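Local structure of A197 (Sulfolobus turreted icosahedral virus, 2C0N) at residues V65-D70 with K169-I174; Y88-T93 with L178-D183. The protein is probably a viral glycosyltransferase of the GT-A fold, which would transfer a sugar from an activated donor to an acceptor. One frame throughout, in Å; residues are numbered along the deposited sequence.

In the fold
The chain passes through residues 65-70, 88-93, 169-174 and 178-183 in that order. The segments alternate, so the two contacts cross rather than nest. Interaction 1 closes a long loop by pairing strand 64-66 with the late strand 162-173. Interaction 2 closes a second one, between the loop after strand 84-88 and strand 178-180. Strands 162-173 and 178-180 are antiparallel neighbours in the same sheet, and Leu180 N lies 2.9 Å from His172 O, a probable hydrogen bond. Lys92 NZ, of interaction 2, also reaches Phe173 O, of interaction 1, in a probable hydrogen bond of 2.8 Å. Interaction 1 joins an early strand to a late one, and interaction 2 lays a loop on strand 178-180.

Interaction 1 of 2, residues V65-D70 with K169-I174; sequences VPIEID and KAYHFI
Val65 and Tyr171 pair in an antiparallel strand contact, where strand 64-66 runs beside the end of strand 162-173 in the main sheet. They are a hydrogen-bonded pair. Val65 N donates to Tyr171 O at 2.9 Å, nearly straight and in the carbonyl plane. Tyr171 N returns a bond of 2.9 Å to Val65 O, but this donor stands above the carbonyl plane. Pro66 and Ala170 follow as a non-hydrogen-bonded pair. Ile67 N then gives a straight bond of 2.7 Å to Lys169 O. The register shifts by one residue between Pro66 and Glu68, which makes a beta bulge where the chain turns a corner at Ile67.

The side chain of Ile67 crosses the Tyr171 ring at about a right angle. Ile67 CG1 sits 3.8 Å from the centroid of the Tyr171 ring, over one face and offset toward the rim, in a CH-pi contact. Ile67 CD1 lies by CZ and the hydroxyl oxygen of Tyr171. The branch CG1 stands anti to the carbonyl carbon (chi1 -65°), which carries it over the ring. Val65 CG2 meets Phe173 CE1 at 3.6 Å.

Val65 and Pro66 also rest on Phe20 of helix 15-23, while Pro66 and Ala170 pack against Phe120 of strand 120-124. Strand 64-66 directly follows Asp63, part of an Asp-X-Asp sequence probably equivalent to the GT-A motif. Three backbone bonds tie Val65 and Ile67, just beyond that sequence, to strand 162-173, and the aliphatic-aromatic contact shields one face of Tyr171. Lys169 N is buried beside the bulge with no partner in the model.

Interaction 2 of 2, residues Y88-T93 with L178-D183; sequences YYYLKT and LALSPD
Apolar contact comes first: Leu180, at the end of strand 178-180, points its side chain at the loop of Tyr90, Leu91 and Lys92. One methyl, CD1, does the touching. Leu180 CD1 lies 3.7 Å from Leu91 O and 3.9 Å from Tyr90 O. It also comes to the edge of the Tyr90 ring, near the ring plane, with CD2 of Tyr90 4.1 Å from CD1 of Leu180. CG of Leu180 is anti to its carbonyl carbon (chi1 -75°) and CD1 continues the chain outward, which carries the methyl toward the carbonyls of Tyr90 and Leu91. The two side chains approach at a slant and are not stacked. Tyr90 CB adds a looser approach to Ser181 O.

The polar link between the segments runs through a water. Tyr90 N donates to it at 2.9 Å, and the water donates in turn to Leu180 O at 2.8 Å.

Other polar groups are held from outside the pair of segments. Lys92 NZ forms a salt bridge with Asp63 OD2 and a hydrogen bond with Phe173 O. Ser181 OG bonds Lys185 O. Tyr97 stacks edge-to-face with the Tyr90 ring and hydrogen-bonds through its hydroxyl to Pro182 O, so it touches both segments.

The contact thus lays the loop after strand 84-88 against strand 178-180, which lies between strands 162-173 and 186-188, near the surface. The closest apolar contacts are made by one methyl, and the polar link by one water. Tyr90 O is buried with no hydrogen-bond partner in the model, and the water satisfies Tyr90 N without direct backbone pairing.

Interaction 1 of 2, residues V65-D70 with K169-I174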
loop_
_atom_site.group_PDB
_atom_site.type_symbol
_atom_site.label_atom_id
_atom_site.label_comp_id
_atom_site.label_asym_id
_atom_site.label_seq_id
_atom_site.Cartn_x
_atom_site.Cartn_y
_atom_site.Cartn_z
ATOM N N VAL A 65 -11.714 -6.098 -0.399
ATOM C CA VAL A 65 -10.966 -6.452 0.796
ATOM C C VAL A 65 -11.626 -7.622 1.482
ATOM O O VAL A 65 -12.685 -7.473 2.088
ATOM C CB VAL A 65 -10.858 -5.272 1.801
ATOM C CG1 VAL A 65 -10.051 -5.689 3.029
ATOM C CG2 VAL A 65 -10.203 -4.100 1.153
ATOM N N PRO A 66 -11.016 -8.809 1.367
ATOM C CA PRO A 66 -11.617 -9.969 1.976
ATOM C C PRO A 66 -11.804 -9.875 3.467
ATOM O O PRO A 66 -10.945 -9.325 4.203
ATOM C CB PRO A 66 -10.667 -11.104 1.570
ATOM C CG PRO A 66 -10.015 -10.582 0.316
ATOM C CD PRO A 66 -9.819 -9.172 0.588
ATOM N N ILE A 67 -12.940 -10.402 3.913
ATOM C CA ILE A 67 -13.235 -10.474 5.332
ATOM C C ILE A 67 -12.659 -11.757 5.890
ATOM O O ILE A 67 -12.005 -11.757 6.938
ATOM C CB ILE A 67 -14.720 -10.546 5.617
ATOM C CG1 ILE A 67 -15.408 -9.262 5.182
ATOM C CG2 ILE A 67 -14.901 -10.798 7.076
ATOM C CD1 ILE A 67 -16.935 -9.275 5.457
ATOM N N GLU A 68 -12.989 -12.866 5.268
ATOM C CA GLU A 68 -12.307 -14.089 5.589
ATOM C C GLU A 68 -12.174 -14.879 4.320
ATOM O O GLU A 68 -12.960 -14.703 3.350
ATOM C CB GLU A 68 -13.006 -14.913 6.682
ATOM C CG GLU A 68 -12.103 -16.024 7.256
ATOM C CD GLU A 68 -12.803 -16.943 8.238
ATOM O OE1 GLU A 68 -13.149 -16.485 9.349
ATOM O OE2 GLU A 68 -12.971 -18.149 7.899
ATOM N N ILE A 69 -11.100 -15.655 4.303
ATOM C CA ILE A 69 -10.827 -16.602 3.258
ATOM C C ILE A 69 -10.547 -17.904 3.994
ATOM O O ILE A 69 -9.623 -17.962 4.799
ATOM C CB ILE A 69 -9.593 -16.224 2.421
ATOM C CG1 ILE A 69 -9.829 -14.889 1.691
ATOM C CG2 ILE A 69 -9.270 -17.326 1.392
ATOM C CD1 ILE A 69 -8.602 -14.310 0.979
ATOM N N ASP A 70 -11.359 -18.911 3.715
ATOM C CA ASP A 70 -11.084 -20.271 4.157
ATOM C C ASP A 70 -10.359 -20.955 2.995
ATOM O O ASP A 70 -10.994 -21.483 2.088
ATOM C CB ASP A 70 -12.399 -20.973 4.528
ATOM C CG ASP A 70 -12.195 -22.353 5.143
ATOM O OD1 ASP A 70 -11.243 -23.071 4.778
ATOM O OD2 ASP A 70 -13.042 -22.741 5.969
ATOM N N LYS A 169 -16.080 -13.864 1.522
ATOM C CA LYS A 169 -16.790 -12.596 1.562
ATOM C C LYS A 169 -15.795 -11.472 1.668
ATOM O O LYS A 169 -14.737 -11.645 2.305
ATOM C CB LYS A 169 -17.752 -12.546 2.765
ATOM C CG LYS A 169 -18.944 -13.479 2.598
ATOM C CD LYS A 169 -19.917 -13.414 3.776
ATOM C CE LYS A 169 -20.913 -14.509 3.741
ATOM N NZ LYS A 169 -22.108 -14.248 4.577
ATOM N N ALA A 170 -16.142 -10.345 1.043
ATOM C CA ALA A 170 -15.283 -9.162 1.028
ATOM C C ALA A 170 -16.086 -7.870 1.074
ATOM O O ALA A 170 -17.219 -7.816 0.575
ATOM C CB ALA A 170 -14.433 -9.190 -0.251
ATOM N N TYR A 171 -15.460 -6.801 1.582
ATOM C CA TYR A 171 -15.985 -5.447 1.411
ATOM C C TYR A 171 -15.585 -4.926 0.035
ATOM O O TYR A 171 -14.500 -5.258 -0.461
ATOM C CB TYR A 171 -15.379 -4.514 2.462
ATOM C CG TYR A 171 -15.618 -4.985 3.856
ATOM C CD1 TYR A 171 -16.895 -5.033 4.391
ATOM C CD2 TYR A 171 -14.565 -5.461 4.619
ATOM C CE1 TYR A 171 -17.105 -5.485 5.676
ATOM C CE2 TYR A 171 -14.754 -5.924 5.877
ATOM C CZ TYR A 171 -16.012 -5.945 6.411
ATOM O OH TYR A 171 -16.101 -6.441 7.670
ATOM N N HIS A 172 -16.419 -4.033 -0.527
ATOM C CA HIS A 172 -16.152 -3.404 -1.806
ATOM C C HIS A 172 -16.094 -1.913 -1.530
ATOM O O HIS A 172 -17.101 -1.274 -1.330
ATOM C CB HIS A 172 -17.271 -3.753 -2.815
ATOM C CG HIS A 172 -16.884 -3.608 -4.247
ATOM N ND1 HIS A 172 -15.582 -3.412 -4.667
ATOM C CD2 HIS A 172 -17.641 -3.626 -5.366
ATOM C CE1 HIS A 172 -15.569 -3.294 -5.985
ATOM N NE2 HIS A 172 -16.801 -3.451 -6.435
ATOM N N PHE A 173 -14.886 -1.401 -1.444
ATOM C CA PHE A 173 -14.664 -0.027 -1.071
ATOM C C PHE A 173 -15.001 0.949 -2.152
ATOM O O PHE A 173 -14.710 0.721 -3.331
ATOM C CB PHE A 173 -13.207 0.149 -0.612
ATOM C CG PHE A 173 -13.013 -0.242 0.787
ATOM C CD1 PHE A 173 -12.837 -1.580 1.150
ATOM C CD2 PHE A 173 -13.114 0.701 1.780
ATOM C CE1 PHE A 173 -12.727 -1.953 2.490
ATOM C CE2 PHE A 173 -13.022 0.337 3.131
ATOM C CZ PHE A 173 -12.825 -1.018 3.491
ATOM N N ILE A 174 -15.646 2.042 -1.740
ATOM C CA ILE A 174 -16.071 3.103 -2.625
ATOM C C ILE A 174 -15.018 4.200 -2.625
ATOM O O ILE A 174 -14.521 4.600 -3.668
ATOM C CB ILE A 174 -17.461 3.645 -2.246
ATOM C CG1 ILE A 174 -18.501 2.513 -2.254
ATOM C CG2 ILE A 174 -17.914 4.701 -3.213
ATOM C CD1 ILE A 174 -19.770 2.856 -1.433
#

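Interaction 2 of 2, residues Y88-T93 with L178-D183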
loop_
_atom_site.group_PDB
_atom_site.type_symbol
_atom_site.label_atom_id
_atom_site.label_comp_id
_atom_site.label_asym_id
_atom_site.label_seq_id
_atom_site.Cartn_x
_atom_site.Cartn_y
_atom_site.Cartn_z
ATOM N N TYR A 88 -17.557 -13.509 -2.841
ATOM C CA TYR A 88 -18.643 -12.559 -2.888
ATOM C C TYR A 88 -18.318 -11.209 -2.377
ATOM O O TYR A 88 -17.803 -11.067 -1.280
ATOM C CB TYR A 88 -19.806 -13.070 -2.037
ATOM C CG TYR A 88 -20.633 -14.134 -2.696
ATOM C CD1 TYR A 88 -21.740 -13.797 -3.506
ATOM C CD2 TYR A 88 -20.345 -15.457 -2.507
ATOM C CE1 TYR A 88 -22.504 -14.750 -4.110
ATOM C CE2 TYR A 88 -21.128 -16.443 -3.088
ATOM C CZ TYR A 88 -22.198 -16.087 -3.902
ATOM O OH TYR A 88 -22.988 -17.049 -4.461
ATOM N N TYR A 89 -18.667 -10.216 -3.178
ATOM C CA TYR A 89 -18.811 -8.835 -2.747
ATOM C C TYR A 89 -19.961 -8.200 -3.548
ATOM O O TYR A 89 -20.345 -8.684 -4.621
ATOM C CB TYR A 89 -17.501 -8.086 -2.921
ATOM C CG TYR A 89 -16.983 -8.067 -4.336
ATOM C CD1 TYR A 89 -16.129 -9.058 -4.792
ATOM C CD2 TYR A 89 -17.324 -7.038 -5.205
ATOM C CE1 TYR A 89 -15.665 -9.056 -6.092
ATOM C CE2 TYR A 89 -16.844 -7.031 -6.531
ATOM C CZ TYR A 89 -16.009 -8.049 -6.937
ATOM O OH TYR A 89 -15.526 -8.096 -8.208
ATOM N N TYR A 90 -20.548 -7.152 -2.981
ATOM C CA TYR A 90 -21.630 -6.430 -3.635
ATOM C C TYR A 90 -21.063 -5.433 -4.627
ATOM O O TYR A 90 -20.189 -4.626 -4.291
ATOM C CB TYR A 90 -22.520 -5.688 -2.627
ATOM C CG TYR A 90 -23.919 -5.613 -3.146
ATOM C CD1 TYR A 90 -24.764 -6.695 -2.986
ATOM C CD2 TYR A 90 -24.397 -4.487 -3.862
ATOM C CE1 TYR A 90 -26.046 -6.698 -3.499
ATOM C CE2 TYR A 90 -25.720 -4.485 -4.386
ATOM C CZ TYR A 90 -26.527 -5.600 -4.175
ATOM O OH TYR A 90 -27.831 -5.686 -4.633
ATOM N N LEU A 91 -21.609 -5.454 -5.831
ATOM C CA LEU A 91 -21.113 -4.602 -6.912
ATOM C C LEU A 91 -21.424 -3.131 -6.671
ATOM O O LEU A 91 -22.517 -2.762 -6.193
ATOM C CB LEU A 91 -21.680 -5.076 -8.256
ATOM C CG LEU A 91 -21.342 -6.508 -8.728
ATOM C CD1 LEU A 91 -22.127 -6.926 -9.949
ATOM C CD2 LEU A 91 -19.853 -6.650 -9.028
ATOM N N LYS A 92 -20.460 -2.278 -7.051
ATOM C CA LYS A 92 -20.609 -0.818 -6.977
ATOM C C LYS A 92 -21.508 -0.283 -8.081
ATOM O O LYS A 92 -21.893 0.893 -8.057
ATOM C CB LYS A 92 -19.239 -0.103 -7.016
ATOM C CG LYS A 92 -18.568 -0.006 -5.646
ATOM C CD LYS A 92 -17.340 0.837 -5.598
ATOM C CE LYS A 92 -16.187 0.301 -6.331
ATOM N NZ LYS A 92 -14.980 1.126 -6.082
ATOM N N THR A 93 -21.814 -1.133 -9.064
ATOM C CA THR A 93 -22.870 -0.876 -10.034
ATOM C C THR A 93 -24.272 -1.011 -9.419
ATOM O O THR A 93 -25.273 -0.672 -10.059
ATOM C CB THR A 93 -22.780 -1.837 -11.227
ATOM O OG1 THR A 93 -22.930 -3.199 -10.781
ATOM C CG2 THR A 93 -21.469 -1.625 -11.984
ATOM N N LEU A 178 -15.090 4.128 3.084
ATOM C CA LEU A 178 -16.460 3.654 3.012
ATOM C C LEU A 178 -16.581 2.503 2.035
ATOM O O LEU A 178 -16.098 2.581 0.904
ATOM C CB LEU A 178 -17.363 4.783 2.576
ATOM C CG LEU A 178 -17.714 5.824 3.624
ATOM C CD1 LEU A 178 -18.329 7.059 2.994
ATOM C CD2 LEU A 178 -18.711 5.243 4.699
ATOM N N ALA A 179 -17.255 1.454 2.481
ATOM C CA ALA A 179 -17.435 0.256 1.684
ATOM C C ALA A 179 -18.830 -0.327 1.777
ATOM O O ALA A 179 -19.571 -0.173 2.768
ATOM C CB ALA A 179 -16.453 -0.787 2.116
ATOM N N LEU A 180 -19.173 -1.024 0.709
ATOM C CA LEU A 180 -20.349 -1.894 0.692
ATOM C C LEU A 180 -19.980 -3.207 1.300
ATOM O O LEU A 180 -19.072 -3.872 0.843
ATOM C CB LEU A 180 -20.820 -2.138 -0.738
ATOM C CG LEU A 180 -21.550 -0.997 -1.419
ATOM C CD1 LEU A 180 -21.820 -1.422 -2.853
ATOM C CD2 LEU A 180 -22.811 -0.664 -0.634
ATOM N N SER A 181 -20.696 -3.596 2.343
ATOM C CA SER A 181 -20.436 -4.839 3.015
ATOM C C SER A 181 -21.204 -5.964 2.329
ATOM O O SER A 181 -22.132 -5.723 1.551
ATOM C CB SER A 181 -20.891 -4.752 4.472
ATOM O OG SER A 181 -22.288 -4.782 4.507
ATOM N N PRO A 182 -20.797 -7.205 2.566
ATOM C CA PRO A 182 -21.586 -8.291 1.959
ATOM C C PRO A 182 -23.054 -8.401 2.414
ATOM O O PRO A 182 -23.837 -9.075 1.756
ATOM C CB PRO A 182 -20.807 -9.570 2.331
ATOM C CG PRO A 182 -19.550 -9.156 2.912
ATOM C CD PRO A 182 -19.585 -7.692 3.244
ATOM N N ASP A 183 -23.421 -7.752 3.517
ATOM C CA ASP A 183 -24.822 -7.705 3.990
ATOM C C ASP A 183 -25.564 -6.509 3.411
ATOM O O ASP A 183 -26.600 -6.134 3.948
ATOM C CB ASP A 183 -24.925 -7.539 5.497
ATOM C CG ASP A 183 -24.434 -8.713 6.277
ATOM O OD1 ASP A 183 -24.736 -9.859 5.908
ATOM O OD2 ASP A 183 -23.777 -8.460 7.325
HETATM O O HOH W 1 -19.285 -6.333 -0.472
#